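Local coordinates for Lmo1076 protein (Listeria monocytogenes serovar 1/2a, PDB 5JQC) that is a secreted putative autolysin, probably a cell-wall hydrolase with amidase activity, seen here as three SH3-like GW modules that probably attach it to the bacterial surface, at residues A[109-114]-A[140-145]; A[116-121]-A[170-175]; A[146-151]-A[160-165]; A[180-185]-A[207-212]. All blocks are in the same frame, centred on the assembly; numbering follows the deposited sequence.

Contact 1 of 4, residues A[109-114]-A[140-145]; sequences TGKITA and YQNKDA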
loop_
_atom_site.group_PDB
_atom_site.type_symbol
_atom_site.label_atom_id
_atom_site.label_comp_id
_atom_site.label_asym_id
_atom_site.label_seq_id
_atom_site.Cartn_x
_atom_site.Cartn_y
_atom_site.Cartn_z
ATOM N N THR A 109 -3.913 5.164 -10.792
ATOM C CA THR A 109 -3.040 4.565 -11.783
ATOM C C THR A 109 -1.745 5.354 -11.854
ATOM O O THR A 109 -1.696 6.545 -11.522
ATOM C CB THR A 109 -3.688 4.497 -13.176
ATOM O OG1 THR A 109 -3.615 5.779 -13.817
ATOM C CG2 THR A 109 -5.140 4.071 -13.066
ATOM N N GLY A 110 -0.697 4.678 -12.298
ATOM C CA GLY A 110 0.584 5.336 -12.433
ATOM C C GLY A 110 1.543 4.444 -13.177
ATOM O O GLY A 110 1.183 3.366 -13.661
ATOM N N LYS A 111 2.780 4.915 -13.273
ATOM C CA LYS A 111 3.852 4.188 -13.938
ATOM C C LYS A 111 4.874 3.776 -12.884
ATOM O O LYS A 111 5.238 4.583 -12.023
ATOM C CB LYS A 111 4.507 5.047 -15.021
ATOM C CG LYS A 111 5.746 4.415 -15.653
ATOM C CD LYS A 111 6.170 5.108 -16.945
ATOM C CE LYS A 111 5.079 4.994 -18.010
ATOM N NZ LYS A 111 5.527 5.566 -19.320
ATOM N N ILE A 112 5.303 2.516 -12.927
ATOM C CA ILE A 112 6.346 2.043 -12.027
ATOM C C ILE A 112 7.668 2.589 -12.541
ATOM O O ILE A 112 8.137 2.179 -13.602
ATOM C CB ILE A 112 6.371 0.517 -11.952
ATOM C CG1 ILE A 112 5.068 0.010 -11.340
ATOM C CG2 ILE A 112 7.592 0.074 -11.162
ATOM C CD1 ILE A 112 4.907 -1.476 -11.393
ATOM N N THR A 113 8.265 3.526 -11.811
ATOM C CA THR A 113 9.496 4.157 -12.249
ATOM C C THR A 113 10.713 3.762 -11.426
ATOM O O THR A 113 11.839 4.060 -11.841
ATOM C CB THR A 113 9.350 5.683 -12.234
ATOM O OG1 THR A 113 8.590 6.081 -11.087
ATOM C CG2 THR A 113 8.665 6.157 -13.498
ATOM N N ALA A 114 10.535 3.100 -10.288
ATOM C CA ALA A 114 11.685 2.587 -9.564
ATOM C C ALA A 114 11.400 1.189 -9.043
ATOM O O ALA A 114 11.741 0.855 -7.907
ATOM C CB ALA A 114 12.082 3.521 -8.423
ATOM N N TYR A 140 8.794 -5.179 -13.685
ATOM C CA TYR A 140 7.696 -4.283 -14.018
ATOM C C TYR A 140 8.177 -2.851 -14.159
ATOM O O TYR A 140 7.379 -1.917 -14.090
ATOM C CB TYR A 140 6.604 -4.376 -12.966
ATOM C CG TYR A 140 6.177 -5.784 -12.667
ATOM C CD1 TYR A 140 6.863 -6.547 -11.741
ATOM C CD2 TYR A 140 5.079 -6.344 -13.297
ATOM C CE1 TYR A 140 6.466 -7.835 -11.449
ATOM C CE2 TYR A 140 4.674 -7.631 -13.010
ATOM C CZ TYR A 140 5.377 -8.376 -12.090
ATOM O OH TYR A 140 4.982 -9.665 -11.787
ATOM N N GLN A 141 9.474 -2.662 -14.344
ATOM C CA GLN A 141 9.992 -1.314 -14.457
ATOM C C GLN A 141 9.361 -0.614 -15.656
ATOM O O GLN A 141 9.165 -1.209 -16.721
ATOM C CB GLN A 141 11.519 -1.365 -14.543
ATOM C CG GLN A 141 12.247 -0.037 -14.738
ATOM C CD GLN A 141 11.993 0.979 -13.647
ATOM O OE1 GLN A 141 11.377 0.689 -12.615
ATOM N NE2 GLN A 141 12.460 2.201 -13.884
ATOM N N ASN A 142 8.969 0.638 -15.449
ATOM C CA ASN A 142 8.381 1.501 -16.474
ATOM C C ASN A 142 7.061 0.978 -17.025
ATOM O O ASN A 142 6.572 1.505 -18.023
ATOM C CB ASN A 142 9.371 1.763 -17.609
ATOM C CG ASN A 142 10.489 2.694 -17.188
ATOM O OD1 ASN A 142 10.264 3.682 -16.485
ATOM N ND2 ASN A 142 11.711 2.382 -17.609
ATOM N N LYS A 143 6.423 0.001 -16.373
ATOM C CA LYS A 143 5.095 -0.453 -16.772
ATOM C C LYS A 143 4.012 0.378 -16.090
ATOM O O LYS A 143 4.207 0.915 -14.992
ATOM C CB LYS A 143 4.867 -1.931 -16.428
ATOM C CG LYS A 143 5.777 -2.909 -17.150
ATOM C CD LYS A 143 5.084 -4.257 -17.390
ATOM C CE LYS A 143 5.846 -5.083 -18.437
ATOM N NZ LYS A 143 5.106 -6.311 -18.870
ATOM N N ASP A 144 2.855 0.451 -16.741
ATOM C CA ASP A 144 1.686 1.050 -16.113
ATOM C C ASP A 144 1.074 0.094 -15.106
ATOM O O ASP A 144 1.153 -1.128 -15.247
ATOM C CB ASP A 144 0.638 1.429 -17.159
ATOM C CG ASP A 144 0.890 2.793 -17.742
ATOM O OD1 ASP A 144 1.925 3.411 -17.381
ATOM O OD2 ASP A 144 0.075 3.235 -18.571
ATOM N N ALA A 145 0.446 0.664 -14.084
ATOM C CA ALA A 145 -0.097 -0.146 -13.009
ATOM C C ALA A 145 -1.300 0.553 -12.407
ATOM O O ALA A 145 -1.416 1.784 -12.452
ATOM C CB ALA A 145 0.966 -0.422 -11.938
#
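I112 sets its side chain against Y140 O and Y140 CB, at the first residue of the type II beta turn Y140 to K143, while its backbone is paired with the same turn. With CG1 lying beside the backbone N (chi1 -64°) and the chain extended beyond it, CD1 is carried to 3.7 Å from Y140 CB and 4.1 Å from A145 CB. CG2 leaves on the other branch, 3.5 Å from Y140 O. I112 N donates to K143 O at 2.8 Å, which fixes the isoleucine against the last residue of the turn. Further back, G110 and A145 form an antiparallel hydrogen-bonded pair, with G110 N 3.0 Å from A145 O. Q141 starts away from the partner segment, but a bend at chi2 (59°) folds its amide back. NE2 then donates to T113 O at 2.8 Å, with the acceptor in the amide plane but the donor well above the carbonyl plane; T113 has two conformers, so this detail is less certain. K111 lays its chain across D144, CE 3.6 Å from OD1, although D144 OD1 bonds to Y179 and K111 NZ turns, less certainly, to S211. Strand 103-112 pairs with strand 144-153 along one edge and with strand 176-178 along the other. The side chains of I112 and A145 touch F161 of strand 156-163, and I112 also meets L171 and F176.

Contact 2 of 4, residues A[116-121]-A[170-175]; sequences STNGLW and WLDARA. With SO4 (sulfate ion), chain E.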
loop_
_atom_site.group_PDB
_atom_site.type_symbol
_atom_site.label_atom_id
_atom_site.label_comp_id
_atom_site.label_asym_id
_atom_site.label_seq_id
_atom_site.Cartn_x
_atom_site.Cartn_y
_atom_site.Cartn_z
ATOM N N SER A 116 12.919 -1.410 -9.995
ATOM C CA SER A 116 14.157 -2.172 -9.953
ATOM C C SER A 116 15.031 -1.849 -8.742
ATOM O O SER A 116 16.059 -2.501 -8.562
ATOM C CB SER A 116 14.948 -1.963 -11.244
ATOM O OG SER A 116 15.115 -0.587 -11.498
ATOM N N THR A 117 14.642 -0.886 -7.899
ATOM C CA THR A 117 15.383 -0.538 -6.691
ATOM C C THR A 117 14.531 -0.725 -5.440
ATOM O O THR A 117 14.784 -0.074 -4.427
ATOM C CB THR A 117 15.898 0.904 -6.777
ATOM O OG1 THR A 117 14.789 1.819 -6.778
ATOM C CG2 THR A 117 16.677 1.114 -8.065
ATOM N N ASN A 118 13.498 -1.573 -5.513
ATOM C CA ASN A 118 12.623 -1.907 -4.402
ATOM C C ASN A 118 12.246 -3.375 -4.491
ATOM O O ASN A 118 12.006 -3.899 -5.584
ATOM C CB ASN A 118 11.326 -1.076 -4.399
ATOM C CG ASN A 118 11.548 0.331 -3.930
ATOM O OD1 ASN A 118 11.675 0.575 -2.718
ATOM N ND2 ASN A 118 11.648 1.268 -4.873
ATOM N N GLY A 119 12.156 -4.022 -3.337
ATOM C CA GLY A 119 11.679 -5.384 -3.294
ATOM C C GLY A 119 10.196 -5.475 -3.578
ATOM O O GLY A 119 9.458 -4.489 -3.564
ATOM N N LEU A 120 9.740 -6.692 -3.828
ATOM C CA LEU A 120 8.378 -6.926 -4.269
ATOM C C LEU A 120 7.743 -7.930 -3.324
ATOM O O LEU A 120 8.222 -9.060 -3.212
ATOM C CB LEU A 120 8.356 -7.431 -5.714
ATOM C CG LEU A 120 7.002 -7.921 -6.235
ATOM C CD1 LEU A 120 5.897 -6.884 -6.025
ATOM C CD2 LEU A 120 7.119 -8.263 -7.708
ATOM N N TRP A 121 6.648 -7.535 -2.677
ATOM C CA TRP A 121 6.160 -8.252 -1.513
ATOM C C TRP A 121 4.739 -8.729 -1.732
ATOM O O TRP A 121 3.979 -8.125 -2.497
ATOM C CB TRP A 121 6.206 -7.371 -0.261
ATOM C CG TRP A 121 7.588 -6.907 0.096
ATOM C CD1 TRP A 121 8.237 -5.801 -0.386
ATOM C CD2 TRP A 121 8.490 -7.528 1.019
ATOM N NE1 TRP A 121 9.487 -5.704 0.178
ATOM C CE2 TRP A 121 9.666 -6.751 1.046
ATOM C CE3 TRP A 121 8.421 -8.671 1.819
ATOM C CZ2 TRP A 121 10.759 -7.077 1.850
ATOM C CZ3 TRP A 121 9.505 -8.992 2.610
ATOM C CH2 TRP A 121 10.658 -8.198 2.621
ATOM N N TRP A 170 2.870 -5.916 -3.506
ATOM C CA TRP A 170 3.034 -4.661 -2.801
ATOM C C TRP A 170 4.402 -4.073 -3.098
ATOM O O TRP A 170 5.423 -4.781 -3.102
ATOM C CB TRP A 170 2.865 -4.852 -1.293
ATOM C CG TRP A 170 1.462 -5.235 -0.859
ATOM C CD1 TRP A 170 0.885 -6.481 -0.920
ATOM C CD2 TRP A 170 0.487 -4.379 -0.250
ATOM N NE1 TRP A 170 -0.380 -6.447 -0.395
ATOM C CE2 TRP A 170 -0.654 -5.168 0.018
ATOM C CE3 TRP A 170 0.463 -3.021 0.088
ATOM C CZ2 TRP A 170 -1.797 -4.645 0.609
ATOM C CZ3 TRP A 170 -0.679 -2.505 0.665
ATOM C CH2 TRP A 170 -1.788 -3.315 0.927
ATOM N N LEU A 171 4.422 -2.770 -3.322
ATOM C CA LEU A 171 5.637 -2.089 -3.724
ATOM C C LEU A 171 5.642 -0.721 -3.068
ATOM O O LEU A 171 4.588 -0.099 -2.913
ATOM C CB LEU A 171 5.699 -1.983 -5.259
ATOM C CG LEU A 171 6.918 -1.323 -5.896
ATOM C CD1 LEU A 171 8.153 -2.113 -5.563
ATOM C CD2 LEU A 171 6.741 -1.205 -7.413
ATOM N N ASP A 172 6.815 -0.265 -2.657
ATOM C CA ASP A 172 6.889 1.024 -1.985
ATOM C C ASP A 172 6.335 2.117 -2.897
ATOM O O ASP A 172 6.656 2.184 -4.084
ATOM C CB ASP A 172 8.334 1.312 -1.577
ATOM C CG ASP A 172 8.472 2.513 -0.637
ATOM O OD1 ASP A 172 8.192 3.655 -1.076
ATOM O OD2 ASP A 172 8.935 2.323 0.519
ATOM N N ALA A 173 5.455 2.950 -2.339
ATOM C CA ALA A 173 4.825 4.024 -3.102
ATOM C C ALA A 173 5.830 4.940 -3.794
ATOM O O ALA A 173 5.481 5.578 -4.795
ATOM C CB ALA A 173 3.941 4.842 -2.168
ATOM N N ARG A 174 7.053 5.046 -3.262
ATOM C CA ARG A 174 8.099 5.846 -3.896
ATOM C C ARG A 174 8.546 5.281 -5.234
ATOM O O ARG A 174 9.206 6.000 -6.004
ATOM C CB ARG A 174 9.310 5.967 -2.981
ATOM C CG ARG A 174 9.107 6.868 -1.806
ATOM C CD ARG A 174 10.282 6.729 -0.843
ATOM N NE ARG A 174 10.279 5.421 -0.187
ATOM C CZ ARG A 174 11.169 5.046 0.731
ATOM N NH1 ARG A 174 12.146 5.879 1.075
ATOM N NH2 ARG A 174 11.096 3.838 1.289
ATOM N N ALA A 175 8.192 4.025 -5.529
ATOM C CA ALA A 175 8.499 3.395 -6.805
ATOM C C ALA A 175 7.548 3.802 -7.927
ATOM O O ALA A 175 7.853 3.532 -9.094
ATOM C CB ALA A 175 8.463 1.870 -6.647
HETATM S S SO4 E . 14.214 3.681 3.270
HETATM O O1 SO4 E . 12.824 3.827 3.667
HETATM O O2 SO4 E . 14.327 2.679 2.197
HETATM O O3 SO4 E . 14.716 4.967 2.738
HETATM O O4 SO4 E . 15.042 3.266 4.409
HETATM O O HOH W 1 8.735 -2.484 -1.892
#
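Between W121 and W170 the strand pairing consists of a single antiparallel bridge, after which a water takes over. The bridge is a hydrogen-bonded pair: W170 N donates to W121 O at 2.7 Å, and the reverse bond runs from W121 N to W170 O. Two residues along, at G119 and D172, no direct bond joins the backbones; a water links them, donating to G119 O and accepting from D172 N. The two indoles do not stack; each tryptophan brings its CB and CD1 near the other's carbonyl, with W121 O lying in the plane of the W170 ring at its edge. L171, its CG opposite the backbone N (chi1 -179°), brings CD1 against G119 O (3.4 Å) and N118 CB (3.5 Å). The N118 amide reaches the end of strand 166-172 and the 3-10 segment 173-175: OD1 sits 3.6 Å from D172 CB, ND2 3.7 Å from A175 CB, and ND2 is held by A114 O. D172 forms an Asx turn with R174 N and a salt bridge with its guanidinium: NE and NH2 meet OD1 and OD2, in the guanidinium plane but from above the carboxylate plane. R174 also binds a sulfate, probably from the crystallisation liquor. W170 supplies the tryptophan of the Gly-Trp dipeptide. Strand 120-121, paired also with strand 132-134, is here fastened to strand 166-172, the edge strand of the five-stranded sheet, next to strand 156-163.

Contact 3 of 4, residues A[146-151]-A[160-165]; sequences KIIKQG and QFQVGG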
loop_
_atom_site.group_PDB
_atom_site.type_symbol
_atom_site.label_atom_id
_atom_site.label_comp_id
_atom_site.label_asym_id
_atom_site.label_seq_id
_atom_site.Cartn_x
_atom_site.Cartn_y
_atom_site.Cartn_z
ATOM N N LYS A 146 -2.205 -0.249 -11.860
ATOM C CA LYS A 146 -3.346 0.251 -11.115
ATOM C C LYS A 146 -3.075 0.036 -9.630
ATOM O O LYS A 146 -2.767 -1.082 -9.204
ATOM C CB LYS A 146 -4.632 -0.450 -11.551
ATOM C CG LYS A 146 -5.868 0.165 -10.938
ATOM C CD LYS A 146 -7.133 -0.586 -11.322
ATOM C CE LYS A 146 -8.335 0.009 -10.618
ATOM N NZ LYS A 146 -9.530 -0.871 -10.715
ATOM N N ILE A 147 -3.178 1.106 -8.855
ATOM C CA ILE A 147 -2.930 1.071 -7.420
ATOM C C ILE A 147 -4.271 0.899 -6.716
ATOM O O ILE A 147 -5.163 1.744 -6.851
ATOM C CB ILE A 147 -2.217 2.353 -6.972
ATOM C CG1 ILE A 147 -0.770 2.355 -7.492
ATOM C CG2 ILE A 147 -2.321 2.510 -5.466
ATOM C CD1 ILE A 147 -0.263 3.730 -7.936
ATOM N N ILE A 148 -4.426 -0.199 -5.974
ATOM C CA ILE A 148 -5.728 -0.578 -5.425
ATOM C C ILE A 148 -5.786 -0.536 -3.896
ATOM O O ILE A 148 -6.894 -0.607 -3.332
ATOM C CB ILE A 148 -6.149 -1.975 -5.921
ATOM C CG1 ILE A 148 -5.244 -3.032 -5.294
ATOM C CG2 ILE A 148 -6.079 -2.031 -7.442
ATOM C CD1 ILE A 148 -5.411 -4.408 -5.876
ATOM N N LYS A 149 -4.653 -0.415 -3.207
ATOM C CA LYS A 149 -4.675 -0.418 -1.752
ATOM C C LYS A 149 -3.362 0.163 -1.251
ATOM O O LYS A 149 -2.332 0.049 -1.921
ATOM C CB LYS A 149 -4.869 -1.839 -1.221
ATOM C CG LYS A 149 -5.537 -1.940 0.119
ATOM C CD LYS A 149 -5.432 -3.378 0.607
ATOM C CE LYS A 149 -6.436 -3.673 1.702
ATOM N NZ LYS A 149 -6.548 -5.142 1.923
ATOM N N GLN A 150 -3.400 0.767 -0.063
ATOM C CA GLN A 150 -2.176 1.213 0.591
ATOM C C GLN A 150 -2.148 0.724 2.029
ATOM O O GLN A 150 -3.177 0.364 2.610
ATOM C CB GLN A 150 -2.021 2.736 0.574
ATOM C CG GLN A 150 -3.025 3.496 1.396
ATOM C CD GLN A 150 -2.631 4.940 1.570
ATOM O OE1 GLN A 150 -2.267 5.596 0.609
ATOM N NE2 GLN A 150 -2.665 5.435 2.809
ATOM N N GLY A 151 -0.940 0.709 2.588
ATOM C CA GLY A 151 -0.721 0.403 3.983
ATOM C C GLY A 151 0.631 0.928 4.382
ATOM O O GLY A 151 1.540 0.994 3.544
ATOM N N GLN A 160 -0.418 -1.672 -3.014
ATOM C CA GLN A 160 -0.772 -2.899 -3.711
ATOM C C GLN A 160 -1.204 -2.526 -5.123
ATOM O O GLN A 160 -1.958 -1.567 -5.310
ATOM C CB GLN A 160 -1.887 -3.638 -2.973
ATOM C CG GLN A 160 -2.092 -5.041 -3.496
ATOM C CD GLN A 160 -3.237 -5.746 -2.838
ATOM O OE1 GLN A 160 -4.228 -5.124 -2.468
ATOM N NE2 GLN A 160 -3.110 -7.059 -2.674
ATOM N N PHE A 161 -0.720 -3.261 -6.118
ATOM C CA PHE A 161 -0.840 -2.796 -7.494
ATOM C C PHE A 161 -1.062 -3.951 -8.465
ATOM O O PHE A 161 -0.691 -5.100 -8.206
ATOM C CB PHE A 161 0.403 -2.014 -7.935
ATOM C CG PHE A 161 1.615 -2.888 -8.145
ATOM C CD1 PHE A 161 2.340 -3.358 -7.070
ATOM C CD2 PHE A 161 2.005 -3.262 -9.413
ATOM C CE1 PHE A 161 3.422 -4.175 -7.259
ATOM C CE2 PHE A 161 3.081 -4.072 -9.605
ATOM C CZ PHE A 161 3.797 -4.528 -8.528
ATOM N N GLN A 162 -1.639 -3.607 -9.616
ATOM C CA GLN A 162 -1.935 -4.552 -10.686
ATOM C C GLN A 162 -1.250 -4.113 -11.971
ATOM O O GLN A 162 -1.163 -2.912 -12.259
ATOM C CB GLN A 162 -3.436 -4.657 -10.929
ATOM C CG GLN A 162 -4.229 -4.932 -9.673
ATOM C CD GLN A 162 -5.722 -5.028 -9.950
ATOM O OE1 GLN A 162 -6.324 -4.112 -10.519
ATOM N NE2 GLN A 162 -6.329 -6.135 -9.541
ATOM N N VAL A 163 -0.772 -5.094 -12.739
ATOM C CA VAL A 163 -0.233 -4.887 -14.084
ATOM C C VAL A 163 -0.947 -5.861 -15.022
ATOM O O VAL A 163 -0.949 -7.077 -14.783
ATOM C CB VAL A 163 1.299 -5.080 -14.137
ATOM C CG1 VAL A 163 1.844 -4.863 -15.548
ATOM C CG2 VAL A 163 1.996 -4.130 -13.168
ATOM N N GLY A 164 -1.560 -5.330 -16.076
ATOM C CA GLY A 164 -2.359 -6.158 -16.967
ATOM C C GLY A 164 -3.513 -6.876 -16.293
ATOM O O GLY A 164 -3.727 -8.067 -16.545
ATOM N N GLY A 165 -4.261 -6.187 -15.433
ATOM C CA GLY A 165 -5.423 -6.786 -14.816
ATOM C C GLY A 165 -5.147 -7.765 -13.694
ATOM O O GLY A 165 -6.100 -8.212 -13.041
#
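This is a beta-hairpin contact, pairing K146 to K149 with Q160 to Q162 inside the five-stranded sheet of the middle GW module, and it is interrupted by a bulge. K146 and Q162 make a regular antiparallel hydrogen-bonded pair, Q162 N reaching K146 O at 2.8 Å, and I147 and F161 follow as a non-hydrogen-bonded pair. Then the register slips by one: I148 N donates to Q160 O at 2.9 Å, while Q160 N donates not to I148 but to K149 O. The backbone of I148 makes room for the extra residue with a psi of -12°, far from the extended value. Its side chain becomes the centre of the packing. CG1 stands between the backbone N and the carbonyl carbon (chi1 69°), and from there it approaches Q160 O to 3.6 Å, with CD1 near the Q160 amide. CG2, the other branch, touches Q162 OE1 at 3.7 Å, the two side chains crossing at roughly a right angle. Two glutamines thus lay their flat amides against one isoleucine, and K146 CD adds an aliphatic approach to Q162 OE1, also at 3.7 Å. The Q162 amide has a polar anchor as well, since NE2 bonds to T167 OG1. K146, K149, Q160 and Q162 share one face, where W170 packs on K149 and Q160; I147 and F161 lie on the other, where F161 meets F176 edge-to-face. A bulged, twisted hairpin (strand directions 150° apart) fits the SH3-like fold of GW modules.

Contact 4 of 4, residues A[180-185]-A[207-212]; sequences DKIQSQ and YNTSSS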
loop_
_atom_site.group_PDB
_atom_site.type_symbol
_atom_site.label_atom_id
_atom_site.label_comp_id
_atom_site.label_asym_id
_atom_site.label_seq_id
_atom_site.Cartn_x
_atom_site.Cartn_y
_atom_site.Cartn_z
ATOM N N ASP A 180 -2.219 12.057 -12.422
ATOM C CA ASP A 180 -3.357 12.877 -12.019
ATOM C C ASP A 180 -4.608 12.374 -12.702
ATOM O O ASP A 180 -4.584 12.067 -13.900
ATOM C CB ASP A 180 -3.181 14.339 -12.435
ATOM C CG ASP A 180 -1.932 14.968 -11.887
ATOM O OD1 ASP A 180 -1.601 14.722 -10.703
ATOM O OD2 ASP A 180 -1.305 15.741 -12.655
ATOM N N LYS A 181 -5.721 12.340 -11.958
ATOM C CA LYS A 181 -7.032 12.086 -12.565
ATOM C C LYS A 181 -7.554 13.332 -13.268
ATOM O O LYS A 181 -7.263 14.467 -12.863
ATOM C CB LYS A 181 -8.061 11.646 -11.524
ATOM C CG LYS A 181 -7.716 10.347 -10.827
ATOM C CD LYS A 181 -8.734 10.075 -9.737
ATOM C CE LYS A 181 -8.594 8.668 -9.180
ATOM N NZ LYS A 181 -8.965 7.649 -10.206
ATOM N N ILE A 182 -8.327 13.116 -14.332
ATOM C CA ILE A 182 -9.108 14.196 -14.921
ATOM C C ILE A 182 -10.315 14.412 -14.008
ATOM O O ILE A 182 -11.196 13.550 -13.902
ATOM C CB ILE A 182 -9.534 13.879 -16.360
ATOM C CG1 ILE A 182 -8.292 13.590 -17.216
ATOM C CG2 ILE A 182 -10.341 15.031 -16.937
ATOM C CD1 ILE A 182 -8.589 13.215 -18.628
ATOM N N GLN A 183 -10.348 15.559 -13.329
ATOM C CA GLN A 183 -11.435 15.843 -12.396
ATOM C C GLN A 183 -12.730 16.184 -13.125
ATOM O O GLN A 183 -13.826 15.824 -12.671
ATOM C CB GLN A 183 -11.018 16.984 -11.481
ATOM C CG GLN A 183 -9.934 16.555 -10.488
ATOM C CD GLN A 183 -9.187 17.723 -9.884
ATOM O OE1 GLN A 183 -9.199 18.834 -10.425
ATOM N NE2 GLN A 183 -8.522 17.476 -8.752
ATOM N N SER A 184 -12.622 16.889 -14.250
ATOM C CA SER A 184 -13.779 17.210 -15.066
ATOM C C SER A 184 -13.302 17.496 -16.484
ATOM O O SER A 184 -12.121 17.790 -16.730
ATOM C CB SER A 184 -14.560 18.406 -14.501
ATOM O OG SER A 184 -13.747 19.575 -14.557
ATOM N N GLN A 185 -14.239 17.390 -17.420
ATOM C CA GLN A 185 -13.917 17.529 -18.829
ATOM C C GLN A 185 -15.216 17.762 -19.598
ATOM O O GLN A 185 -16.246 17.165 -19.279
ATOM C CB GLN A 185 -13.204 16.279 -19.333
ATOM C CG GLN A 185 -12.721 16.377 -20.725
ATOM C CD GLN A 185 -12.290 15.026 -21.238
ATOM O OE1 GLN A 185 -12.079 14.845 -22.434
ATOM N NE2 GLN A 185 -12.170 14.058 -20.330
ATOM N N TYR A 207 -2.556 16.860 -19.482
ATOM C CA TYR A 207 -1.184 16.763 -18.986
ATOM C C TYR A 207 -1.089 15.879 -17.742
ATOM O O TYR A 207 -1.805 16.086 -16.750
ATOM C CB TYR A 207 -0.623 18.152 -18.681
ATOM C CG TYR A 207 0.735 18.117 -17.986
ATOM C CD1 TYR A 207 1.902 17.845 -18.704
ATOM C CD2 TYR A 207 0.847 18.352 -16.615
ATOM C CE1 TYR A 207 3.150 17.811 -18.065
ATOM C CE2 TYR A 207 2.078 18.316 -15.972
ATOM C CZ TYR A 207 3.224 18.046 -16.699
ATOM O OH TYR A 207 4.441 18.016 -16.064
ATOM N N ASN A 208 -0.216 14.868 -17.828
ATOM C CA ASN A 208 0.167 14.003 -16.711
ATOM C C ASN A 208 -0.972 13.094 -16.264
ATOM O O ASN A 208 -1.064 12.710 -15.087
ATOM C CB ASN A 208 0.701 14.819 -15.528
ATOM C CG ASN A 208 1.544 13.985 -14.589
ATOM O OD1 ASN A 208 1.318 13.980 -13.379
ATOM N ND2 ASN A 208 2.499 13.260 -15.139
ATOM N N THR A 209 -1.842 12.727 -17.199
ATOM C CA THR A 209 -2.916 11.794 -16.908
ATOM C C THR A 209 -2.630 10.380 -17.422
ATOM O O THR A 209 -3.404 9.458 -17.126
ATOM C CB THR A 209 -4.235 12.329 -17.496
ATOM O OG1 THR A 209 -4.097 12.484 -18.909
ATOM C CG2 THR A 209 -4.558 13.701 -16.919
ATOM N N SER A 210 -1.533 10.178 -18.156
ATOM C CA SER A 210 -1.211 8.874 -18.725
ATOM C C SER A 210 0.268 8.859 -19.091
ATOM O O SER A 210 0.970 9.867 -18.955
ATOM C CB SER A 210 -2.072 8.569 -19.953
ATOM O OG SER A 210 -1.709 9.449 -20.990
ATOM N N SER A 211 0.740 7.695 -19.547
ATOM C CA SER A 211 2.146 7.563 -19.927
ATOM C C SER A 211 2.503 8.484 -21.091
ATOM O O SER A 211 3.596 9.060 -21.116
ATOM C CB SER A 211 2.455 6.114 -20.293
ATOM O OG SER A 211 3.765 6.021 -20.808
ATOM N N SER A 212 1.583 8.646 -22.050
ATOM C CA SER A 212 1.854 9.398 -23.271
ATOM C C SER A 212 1.673 10.906 -23.129
ATOM O O SER A 212 1.961 11.646 -24.081
ATOM C CB SER A 212 0.946 8.896 -24.390
ATOM O OG SER A 212 -0.320 8.532 -23.883
HETATM O O HOH W 2 -5.400 9.558 -14.852
#
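The left-handed backbone of N208 (phi 69°, psi 30°) turns its carbonyl toward D180 N, and T209 follows alongside; in T209, OG1 lies between the backbone N and the carbonyl carbon (chi1 60°), which leaves CG2 opposite the carbonyl carbon. The first of these conformations gives a hydrogen bond of 3.0 Å from D180 N to N208 O, noticeably bent at the hydrogen. The second presents a methyl to the segment 180-185, which leads into strand 184-194: T209 CG2 touches both D180 O, at 3.4 Å, and I182 CG1, at 3.7 Å. T209 OG1, on the other branch, is bound to V206 O within its own loop. D180 O accepts a CA-H...O contact from T209 CA at 3.5 Å, and a water donates both to D180 O (2.8 Å) and to T209 O, bridging the two backbones at the surface. The D180 carboxylate stands beside the N208 side chain, their planes steeply inclined, and OD1 forms a salt bridge with R238. Behind the loop, Y207 packs one ring face on N208 CB. K181 NZ bonds to N107 O, so the first segment also reaches toward the preceding module. The chemistry is mostly backbone and water, with a backbone hydrogen bond and a bridging water between the segments; it suggests a modest junction at the start of the third GW module, where the R238 salt bridge probably adds an electrostatic tie to D180.

Following the chain from the N terminus, contact 1 is the first to open, at 109-114, and it closes at 140-145. Contact 2 opens inside that loop, at 116-121, and closes only at 170-175, so the two cross. Contact 3 is nested within the loop of contact 2, joining 146-151 to 160-165 shortly after contact 1 has closed. Together these three tie strands 103-112, 144-153, 156-163 and 166-172 to the excursion carrying strand 120-121, all within the middle GW module. Contact 4 follows in series, from 180-185, which leads into strand 184-194, to the loop at 207-212. It lies beside contact 1, where K111 and S211 approach closely, a pairing doubtful at its short distance.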